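Local coordinates for putative lipoprotein GNA1162 (Neisseria meningitidis, PDB 4HRV) that is of unknown function but is probably a membrane-anchored lipoprotein of the GNA1162-like family, whose soluble part is seen here, at residues Pro21-Glu24 with Gly30-Gly33; Gly96-Tyr99 with Ser104-Thr107; Ile130-Asn135 with Gly140-Leu145. The protein carries 3 engineered substitutions. One frame throughout, in Å; residues are numbered along the deposited sequence.

Contact 1: residues Pro21-Glu24 with Gly30-Gly33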
# COMPACT_ATOMS: atom_id res chain seq x y z
N PRO B 21 -5.28 16.22 6.11
CA PRO B 21 -5.90 15.66 4.91
C PRO B 21 -7.39 15.96 4.80
O PRO B 21 -8.08 16.06 5.82
CB PRO B 21 -5.64 14.15 5.06
CG PRO B 21 -4.40 14.07 5.92
CD PRO B 21 -4.60 15.19 6.92
N LEU B 22 -7.86 16.12 3.58
CA LEU B 22 -9.27 16.32 3.30
C LEU B 22 -9.98 14.99 3.40
O LEU B 22 -9.48 13.96 2.93
CB LEU B 22 -9.47 16.85 1.89
CG LEU B 22 -9.84 18.30 1.64
CD1 LEU B 22 -10.33 18.41 0.20
CD2 LEU B 22 -10.90 18.78 2.64
N ASN B 23 -11.16 14.99 4.01
CA ASN B 23 -11.95 13.77 4.09
C ASN B 23 -13.14 13.89 3.15
O ASN B 23 -14.05 14.68 3.38
CB ASN B 23 -12.43 13.55 5.53
CG ASN B 23 -13.05 12.16 5.74
OD1 ASN B 23 -13.23 11.38 4.80
ND2 ASN B 23 -13.38 11.86 6.99
N GLU B 24 -13.12 13.11 2.07
CA GLU B 24 -14.24 13.10 1.14
C GLU B 24 -15.00 11.79 1.19
O GLU B 24 -15.56 11.34 0.20
CB GLU B 24 -13.76 13.40 -0.28
CG GLU B 24 -13.01 14.70 -0.38
CD GLU B 24 -13.00 15.29 -1.78
OE1 GLU B 24 -13.13 14.51 -2.75
OE2 GLU B 24 -12.87 16.53 -1.90
N GLY B 30 -12.34 8.69 8.87
CA GLY B 30 -11.54 8.43 7.69
C GLY B 30 -10.13 9.00 7.69
O GLY B 30 -9.23 8.45 7.05
N THR B 31 -9.92 10.12 8.38
CA THR B 31 -8.59 10.74 8.40
C THR B 31 -7.98 10.83 9.80
O THR B 31 -6.90 11.39 9.97
CB THR B 31 -8.59 12.16 7.77
OG1 THR B 31 -9.46 13.01 8.51
CG2 THR B 31 -9.04 12.12 6.31
N TRP B 32 -8.67 10.29 10.81
CA TRP B 32 -8.12 10.35 12.16
C TRP B 32 -6.73 9.72 12.22
O TRP B 32 -6.53 8.57 11.81
CB TRP B 32 -9.04 9.67 13.17
CG TRP B 32 -8.52 9.76 14.58
CD1 TRP B 32 -7.67 8.88 15.20
CD2 TRP B 32 -8.78 10.80 15.53
NE1 TRP B 32 -7.40 9.31 16.48
CE2 TRP B 32 -8.07 10.49 16.71
CE3 TRP B 32 -9.54 11.97 15.50
CZ2 TRP B 32 -8.11 11.29 17.84
CZ3 TRP B 32 -9.58 12.78 16.63
CH2 TRP B 32 -8.86 12.43 17.78
N GLY B 33 -5.77 10.50 12.70
CA GLY B 33 -4.40 10.04 12.90
C GLY B 33 -3.57 9.92 11.65
O GLY B 33 -2.40 9.55 11.71

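Contact 2: residues Gly96-Tyr99 with Ser104-Thr107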
# COMPACT_ATOMS: atom_id res chain seq x y z
N GLY B 96 -14.53 2.76 4.39
CA GLY B 96 -15.67 2.06 4.96
C GLY B 96 -15.65 0.58 4.69
O GLY B 96 -14.65 0.02 4.22
N THR B 97 -16.78 -0.06 4.98
CA THR B 97 -16.89 -1.49 4.84
C THR B 97 -18.21 -1.84 4.18
O THR B 97 -19.27 -1.39 4.61
CB THR B 97 -16.81 -2.19 6.21
OG1 THR B 97 -15.70 -1.67 6.95
CG2 THR B 97 -16.64 -3.69 6.04
N SER B 98 -18.14 -2.63 3.11
CA SER B 98 -19.33 -3.19 2.49
C SER B 98 -19.73 -4.39 3.33
O SER B 98 -19.01 -5.39 3.37
CB SER B 98 -19.02 -3.65 1.07
OG SER B 98 -18.02 -4.66 1.06
N TYR B 99 -20.85 -4.28 4.03
CA TYR B 99 -21.29 -5.34 4.92
C TYR B 99 -22.10 -6.39 4.17
O TYR B 99 -23.27 -6.19 3.85
CB TYR B 99 -22.09 -4.79 6.10
CG TYR B 99 -21.22 -4.17 7.17
CD1 TYR B 99 -20.55 -4.96 8.11
CD2 TYR B 99 -21.06 -2.79 7.25
CE1 TYR B 99 -19.75 -4.40 9.08
CE2 TYR B 99 -20.26 -2.21 8.22
CZ TYR B 99 -19.61 -3.02 9.14
OH TYR B 99 -18.82 -2.44 10.11
N SER B 104 -17.44 -8.95 5.41
CA SER B 104 -17.44 -7.54 5.05
C SER B 104 -16.06 -7.21 4.50
O SER B 104 -15.06 -7.78 4.92
CB SER B 104 -17.76 -6.69 6.28
OG SER B 104 -18.99 -7.07 6.85
N VAL B 105 -16.00 -6.30 3.54
CA VAL B 105 -14.73 -5.95 2.93
C VAL B 105 -14.48 -4.49 3.22
O VAL B 105 -15.32 -3.65 2.92
CB VAL B 105 -14.78 -6.18 1.41
CG1 VAL B 105 -13.57 -5.54 0.72
CG2 VAL B 105 -14.88 -7.67 1.10
N THR B 106 -13.33 -4.18 3.81
CA THR B 106 -13.02 -2.78 4.09
C THR B 106 -12.13 -2.20 3.00
O THR B 106 -11.16 -2.84 2.55
CB THR B 106 -12.35 -2.56 5.47
OG1 THR B 106 -10.95 -2.87 5.39
CG2 THR B 106 -13.00 -3.39 6.55
N THR B 107 -12.47 -0.99 2.57
CA THR B 107 -11.76 -0.33 1.49
C THR B 107 -11.36 1.06 1.96
O THR B 107 -12.17 1.77 2.54
CB THR B 107 -12.68 -0.18 0.26
OG1 THR B 107 -13.02 -1.48 -0.26
CG2 THR B 107 -11.98 0.63 -0.83

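Contact 3: residues Ile130-Asn135 with Gly140-Leu145. Engineered in segment 140-145: Met144 (natural residue Ala).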
# COMPACT_ATOMS: atom_id res chain seq x y z
N ILE B 130 -6.93 0.41 -1.30
CA ILE B 130 -6.54 -0.83 -0.66
C ILE B 130 -7.75 -1.45 0.01
O ILE B 130 -8.54 -0.75 0.66
CB ILE B 130 -5.41 -0.57 0.35
CG1 ILE B 130 -4.16 -0.12 -0.40
CG2 ILE B 130 -5.12 -1.80 1.15
CD1 ILE B 130 -3.09 0.47 0.48
N ARG B 131 -7.91 -2.76 -0.18
CA ARG B 131 -9.08 -3.47 0.28
C ARG B 131 -8.66 -4.72 1.04
O ARG B 131 -7.65 -5.35 0.72
CB ARG B 131 -9.95 -3.91 -0.90
CG ARG B 131 -10.30 -2.80 -1.87
CD ARG B 131 -10.77 -3.38 -3.19
NE ARG B 131 -11.50 -4.63 -2.99
CZ ARG B 131 -12.82 -4.72 -2.87
NH1 ARG B 131 -13.56 -3.62 -2.92
NH2 ARG B 131 -13.39 -5.91 -2.70
N GLU B 132 -9.46 -5.09 2.03
CA GLU B 132 -9.14 -6.24 2.85
C GLU B 132 -10.41 -6.90 3.34
O GLU B 132 -11.37 -6.22 3.70
CB GLU B 132 -8.29 -5.79 4.03
CG GLU B 132 -7.58 -6.89 4.75
CD GLU B 132 -6.89 -6.40 5.99
OE1 GLU B 132 -7.50 -5.57 6.71
OE2 GLU B 132 -5.74 -6.82 6.24
N GLY B 133 -10.41 -8.23 3.34
CA GLY B 133 -11.51 -8.98 3.93
C GLY B 133 -11.60 -8.68 5.41
O GLY B 133 -10.61 -8.79 6.13
N SER B 134 -12.78 -8.28 5.87
CA SER B 134 -12.98 -7.89 7.26
C SER B 134 -12.87 -9.07 8.23
O SER B 134 -12.40 -8.91 9.36
CB SER B 134 -14.33 -7.17 7.43
OG SER B 134 -14.66 -7.00 8.79
N ASN B 135 -13.31 -10.24 7.79
CA ASN B 135 -13.27 -11.44 8.63
C ASN B 135 -11.88 -11.80 9.15
O ASN B 135 -11.75 -12.36 10.24
CB ASN B 135 -13.88 -12.63 7.88
N GLY B 140 0.01 -6.75 8.70
CA GLY B 140 1.26 -7.31 8.23
C GLY B 140 1.17 -7.75 6.78
O GLY B 140 1.99 -7.35 5.95
N LEU B 141 0.17 -8.57 6.47
CA LEU B 141 -0.04 -9.06 5.11
C LEU B 141 -0.45 -7.95 4.14
O LEU B 141 -0.00 -7.94 3.00
CB LEU B 141 -1.08 -10.19 5.11
CG LEU B 141 -0.67 -11.39 5.95
CD1 LEU B 141 -1.77 -12.44 6.03
CD2 LEU B 141 0.62 -12.01 5.39
N LEU B 142 -1.31 -7.03 4.57
CA LEU B 142 -1.69 -5.91 3.72
C LEU B 142 -0.47 -5.06 3.43
O LEU B 142 -0.28 -4.58 2.32
CB LEU B 142 -2.76 -5.04 4.38
CG LEU B 142 -4.08 -4.82 3.63
CD1 LEU B 142 -4.69 -3.48 4.03
CD2 LEU B 142 -3.89 -4.88 2.13
N GLY B 143 0.36 -4.90 4.46
CA GLY B 143 1.62 -4.20 4.31
C GLY B 143 2.51 -4.82 3.25
O GLY B 143 3.03 -4.12 2.38
N MSE B 144 2.67 -6.15 3.31
CA MSE B 144 3.55 -6.82 2.36
C MSE B 144 2.99 -6.72 0.95
O MSE B 144 3.75 -6.59 0.00
CB MSE B 144 3.82 -8.28 2.73
CG MSE B 144 2.82 -9.28 2.22
SE MSE B 144 2.93 -9.78 0.32
CE MSE B 144 1.12 -10.54 0.22
N LEU B 145 1.67 -6.79 0.81
CA LEU B 145 1.05 -6.61 -0.51
C LEU B 145 1.27 -5.21 -1.10
O LEU B 145 1.67 -5.09 -2.25
CB LEU B 145 -0.44 -6.94 -0.49
CG LEU B 145 -1.10 -6.79 -1.87
CD1 LEU B 145 -0.40 -7.67 -2.91
CD2 LEU B 145 -2.59 -7.12 -1.81

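Contact 1: residues Pro21-Glu24 with Gly30-Gly33
Pro21 turns its ring toward Thr31 and brings CB within 4.2 Å of Thr31 CG2, a loose apolar touch that starts the line of contacts running down the end of strand 15-23. One residue on, it is the backbone of Leu22 that takes part: Leu22 O lies 3.9 Å from the same methyl, Thr31 CG2, whereas the leucine side chain points to the other side of the strand, onto Ala67, Ala68 and His71 of helix 67-72. Asn23 then faces the loop again. Its CB is the nearest side-chain atom to Thr31 CG2, at 3.8 Å, and the two side chains meet at a slant. With CG anti to the backbone N (chi1 -169°), the amide reaches past the threonine toward Gly30, where Asn23 ND2 lies 3.8 Å from Gly30 N, a van der Waals approach. The amide's real polar partners are in the loop between: OD1 bonds to Ser25 OG and ND2 to Asp27 O, which fix its rotation and tie it to the loop that follows.

One methyl group therefore carries most of the contact, with Thr31 CG2 resting against three successive residues of Pro21-Glu24. The Thr31 side chain also touches Val92 on the neighbouring strand 86-99, while Gly30 O accepts a bond from Gln152 of the second subunit. The loop doubles back onto the strand it has just left and leads into helix 34-37, the first part of a beta-alpha-beta crossover between the parallel strands 15-23 and 48-49.

Contact 2: residues Gly96-Tyr99 with Ser104-Thr107
Gly96 O is approached by two groups of the opposite strand: Thr107 N gives it the shortest bond of the contact, 2.9 Å, and Thr106 CA adds a CA-H...O contact at 3.2 Å. The bond from Thr107 is nearly straight (164° at the hydrogen) and enters almost in line with the C=O. Gly96 N returns a bond to Thr107 O, which closes one hydrogen-bonded pair. Two residues along, Ser98 and Val105 make the next. Here Val105 O takes Ser98 N at 3.0 Å and also the CA-H of Thr97, while Val105 N bonds back to Ser98 O; in both of these bonds the donor stands about 25° off the carbonyl plane.

Between the two pairs, Thr97 and Thr106 form a non-hydrogen-bonded pair whose side chains lie next to each other and point the same way. Thr97 OG1 is 3.2 Å from Thr106 CG2. The other branch, Thr97 CG2, stands anti to its own nitrogen (chi1 of OG1 -47°), which turns it along the sheet toward Ser104 CB; the modelled 3.2 Å between Thr97 CG2 and Ser104 CB is closer than carbon atoms normally come, and its exact length is doubtful. The same methyl sits over the middle of the Tyr99 ring, 4.3 Å above its plane, so it lies beside the serine and over the tyrosine on one face of the sheet. Ser98 OG is on the other face, bonded to Gln100.

Thr106 also packs on Ile153 of the second subunit, and its backbone bonds to Glu132 on the far side. The whole is an antiparallel beta hairpin, strands 86-99 and 104-116 paired near their connecting turn.

Contact 3: residues Ile130-Asn135 with Gly140-Leu145
The carboxylate of Glu132 has Leu142 packed against it: Leu142 CD1 comes to 4.1 Å from the carboxylate carbon, Glu132 CD, while Leu142 CG is nearer the oxygen Glu132 OE2, 3.7 Å from it. Glu132 gets there with CG anti to the backbone N (chi1 -164°) and the chain extended beyond it, reaching out from the strand toward the start of the helix. Its polar end is served from elsewhere. OE2 accepts bonds from Asn138 N, just ahead of helix 139-154, and from Trp124 NE1 of the second subunit, so this buried acid is gripped by two N-H groups that probably favour its charged form.

Apolar packing does the rest. The two methyls of Leu142 fork around one methyl of Ile130: Ile130 CG2 lies 3.4 Å from Leu142 CD1 and 3.5 Å from Leu142 CD2, both closer than usual for carbon. Leu142 has an unusual first torsion (chi1 -123°), well away from a staggered position. Leu142 CD2 also lies 4.0 Å from Arg131 O, between the two side chains of the strand that it touches. The arginine side chain points the other way, onto Val105 and Thr107 of strand 104-116.

Leu142 is thus the residue by which the helix meets the strand; the axes of strand 130-133 and helix segment 140-145 approach to 10.1 Å. Met144, an engineered selenomethionine in place of the natural alanine, packs on Pro41 of the second subunit. Ile130 to Glu132 pair in an antiparallel ladder with a strand of that subunit. This is alpha-on-beta packing at the dimer interface, a C-terminal helix laid against the strand through which the sheet continues into its partner.

Overall arrangement
Along the chain the three contacts come in series, none enclosing or crossing another. Contact 1 closes the short loop after strand 15-23; after the helices and strand 48-49, contact 2 closes the hairpin of strands 86-99 and 104-116; contact 3 closes the turn from strand 122-133 into the last helix. All three reach one sheet. Contacts 2 and 3 meet directly through backbone bonds between the neighbouring strands 104-116 and 122-133, their centres about 12 Å apart. Contact 1 stays about 7 Å from contact 2 at the nearest atoms, on a strand next to 86-99. Together they tie loop, hairpin and C-terminal helix to the sheet, and all three approach the second subunit.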